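Local coordinates for ancillary protein 1 (Streptococcus pyogenes, PDB 2XI9) that probably serves as the pilus-presented adhesin of the bacterium, using an internal thioester bond for efficient interaction with host cells, at residues Y146-K151 against D299-N304. Sequence-based numbering, arbitrary orientation.
Sequences YYAKNK and DFFIPN
A148 sits over the face of the F301 ring in a small, buried CH-pi contact between two strands of the seven-stranded mixed sheet in the thioester domain. Strands 146-149 and 299-303 are not neighbours in that sheet: 155-160 and 311-313 run between them, and the CA atoms of A148 and F301 stay 8.1 Å apart. The F301 side chain makes up the distance. Its CG stands anti to the carbonyl carbon (chi1 -53°), and the ring reaches across to the methyl group. A148 CB lies 3.7 Å from the ring centroid, 15° off the normal, displaced toward the rim so that CZ is its nearest ring atom at 3.6 Å. F301 also packs on Y189 of the neighbouring strand 189-193, while A148 touches V158 of the adjacent strand 155-160.

Beside this apolar contact is a polar one, bridged by water. N150 OD1 and D299 OD2 are 4.3 Å apart, and one water donates to both, at 2.7 Å to N150 OD1 and 3.2 Å to D299 OD2. Q156 NE2 bonds the same two oxygens, H317 ND1 also bonds D299 OD2, and H191 NE2 bonds D299 OD1. S154 and Q315 hold N150 ND2, so both buried polar ends have partners. That approach across two intervening strands implies a strongly curled sheet with side chains filling its inner side, here in the thioester-domain part of the adhesin.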
loop_
_atom_site.group_PDB
_atom_site.type_symbol
_atom_site.label_atom_id
_atom_site.label_comp_id
_atom_site.label_asym_id
_atom_site.label_seq_id
_atom_site.Cartn_x
_atom_site.Cartn_y
_atom_site.Cartn_z
ATOM N N TYR A 146 -4.821 -11.712 -7.152
ATOM C CA TYR A 146 -4.174 -10.457 -7.468
ATOM C C TYR A 146 -2.654 -10.544 -7.344
ATOM O O TYR A 146 -2.131 -11.133 -6.372
ATOM C CB TYR A 146 -4.634 -9.390 -6.499
ATOM C CG TYR A 146 -6.135 -9.226 -6.324
ATOM C CD1 TYR A 146 -7.001 -9.314 -7.409
ATOM C CD2 TYR A 146 -6.676 -8.958 -5.066
ATOM C CE1 TYR A 146 -8.404 -9.124 -7.232
ATOM C CE2 TYR A 146 -8.073 -8.772 -4.900
ATOM C CZ TYR A 146 -8.912 -8.873 -5.975
ATOM O OH TYR A 146 -10.289 -8.689 -5.828
ATOM N N TYR A 147 -1.967 -9.890 -8.277
ATOM C CA TYR A 147 -0.519 -9.864 -8.337
ATOM C C TYR A 147 0.023 -8.500 -8.709
ATOM O O TYR A 147 -0.659 -7.713 -9.379
ATOM C CB TYR A 147 0.007 -10.861 -9.369
ATOM C CG TYR A 147 -0.356 -12.303 -9.106
ATOM C CD1 TYR A 147 -1.500 -12.860 -9.631
ATOM C CD2 TYR A 147 0.503 -13.124 -8.372
ATOM C CE1 TYR A 147 -1.824 -14.172 -9.408
ATOM C CE2 TYR A 147 0.183 -14.451 -8.132
ATOM C CZ TYR A 147 -0.989 -14.971 -8.640
ATOM O OH TYR A 147 -1.317 -16.288 -8.389
ATOM N N ALA A 148 1.245 -8.218 -8.246
ATOM C CA ALA A 148 2.034 -7.113 -8.809
ATOM C C ALA A 148 3.270 -7.653 -9.488
ATOM O O ALA A 148 3.826 -8.689 -9.088
ATOM C CB ALA A 148 2.419 -6.038 -7.724
ATOM N N LYS A 149 3.715 -6.922 -10.492
ATOM C CA LYS A 149 4.934 -7.231 -11.190
ATOM C C LYS A 149 6.133 -6.560 -10.500
ATOM O O LYS A 149 6.163 -5.330 -10.311
ATOM C CB LYS A 149 4.834 -6.791 -12.643
ATOM C CG LYS A 149 3.854 -7.662 -13.447
ATOM C CD LYS A 149 4.248 -7.768 -14.865
ATOM C CE LYS A 149 4.988 -9.069 -15.146
ATOM N NZ LYS A 149 5.748 -8.947 -16.416
ATOM N N ASN A 150 7.120 -7.372 -10.117
ATOM C CA ASN A 150 8.433 -6.855 -9.689
ATOM C C ASN A 150 9.241 -6.297 -10.840
ATOM O O ASN A 150 9.022 -6.641 -12.009
ATOM C CB ASN A 150 9.230 -7.953 -8.982
ATOM C CG ASN A 150 8.496 -8.510 -7.798
ATOM O OD1 ASN A 150 7.838 -7.772 -7.042
ATOM N ND2 ASN A 150 8.564 -9.830 -7.638
ATOM N N LYS A 151 10.223 -5.469 -10.521
ATOM C CA LYS A 151 11.021 -4.848 -11.548
ATOM C C LYS A 151 11.628 -5.860 -12.537
ATOM O O LYS A 151 11.627 -5.607 -13.734
ATOM C CB LYS A 151 12.124 -3.963 -10.941
ATOM C CG LYS A 151 12.873 -3.133 -11.966
ATOM C CD LYS A 151 14.027 -2.351 -11.339
ATOM C CE LYS A 151 14.812 -1.566 -12.383
ATOM N NZ LYS A 151 16.100 -1.044 -11.806
ATOM N N ASP A 299 6.586 -4.827 0.314
ATOM C CA ASP A 299 6.191 -3.965 -0.780
ATOM C C ASP A 299 4.703 -3.568 -0.665
ATOM O O ASP A 299 3.879 -4.315 -0.159
ATOM C CB ASP A 299 6.390 -4.652 -2.128
ATOM C CG ASP A 299 7.865 -5.001 -2.418
ATOM O OD1 ASP A 299 8.813 -4.314 -1.921
ATOM O OD2 ASP A 299 8.075 -5.952 -3.208
ATOM N N PHE A 300 4.385 -2.400 -1.198
ATOM C CA PHE A 300 3.007 -1.877 -1.233
ATOM C C PHE A 300 2.905 -1.075 -2.527
ATOM O O PHE A 300 3.903 -0.618 -3.012
ATOM C CB PHE A 300 2.765 -1.034 0.011
ATOM C CG PHE A 300 1.358 -0.544 0.187
ATOM C CD1 PHE A 300 0.970 0.696 -0.279
ATOM C CD2 PHE A 300 0.440 -1.303 0.897
ATOM C CE1 PHE A 300 -0.339 1.160 -0.063
ATOM C CE2 PHE A 300 -0.840 -0.869 1.076
ATOM C CZ PHE A 300 -1.237 0.394 0.609
ATOM N N PHE A 301 1.692 -0.916 -3.056
ATOM C CA PHE A 301 1.436 -0.344 -4.374
ATOM C C PHE A 301 0.214 0.554 -4.370
ATOM O O PHE A 301 -0.836 0.177 -3.894
ATOM C CB PHE A 301 1.245 -1.493 -5.388
ATOM C CG PHE A 301 2.396 -2.507 -5.394
ATOM C CD1 PHE A 301 2.378 -3.615 -4.562
ATOM C CD2 PHE A 301 3.482 -2.329 -6.238
ATOM C CE1 PHE A 301 3.410 -4.504 -4.553
ATOM C CE2 PHE A 301 4.557 -3.224 -6.211
ATOM C CZ PHE A 301 4.504 -4.318 -5.396
ATOM N N ILE A 302 0.366 1.743 -4.930
ATOM C CA ILE A 302 -0.692 2.750 -4.962
ATOM C C ILE A 302 -0.987 3.082 -6.418
ATOM O O ILE A 302 -0.073 3.348 -7.199
ATOM C CB ILE A 302 -0.276 4.068 -4.269
ATOM C CG1 ILE A 302 0.244 3.790 -2.873
ATOM C CG2 ILE A 302 -1.415 5.076 -4.240
ATOM C CD1 ILE A 302 -0.445 2.805 -2.209
ATOM N N PRO A 303 -2.268 3.074 -6.772
ATOM C CA PRO A 303 -2.708 3.308 -8.122
ATOM C C PRO A 303 -2.708 4.793 -8.471
ATOM O O PRO A 303 -2.782 5.664 -7.576
ATOM C CB PRO A 303 -4.128 2.712 -8.135
ATOM C CG PRO A 303 -4.605 2.961 -6.719
ATOM C CD PRO A 303 -3.378 2.678 -5.881
ATOM N N ASN A 304 -2.595 5.069 -9.760
ATOM C CA ASN A 304 -2.762 6.424 -10.317
ATOM C C ASN A 304 -4.219 6.743 -10.659
ATOM O O ASN A 304 -4.502 7.641 -11.468
ATOM C CB ASN A 304 -1.896 6.598 -11.569
ATOM C CG ASN A 304 -2.387 5.774 -12.744
ATOM O OD1 ASN A 304 -3.198 4.885 -12.566
ATOM N ND2 ASN A 304 -1.886 6.078 -13.958
HETATM O O HOH W 1 8.440 -5.264 -6.345
#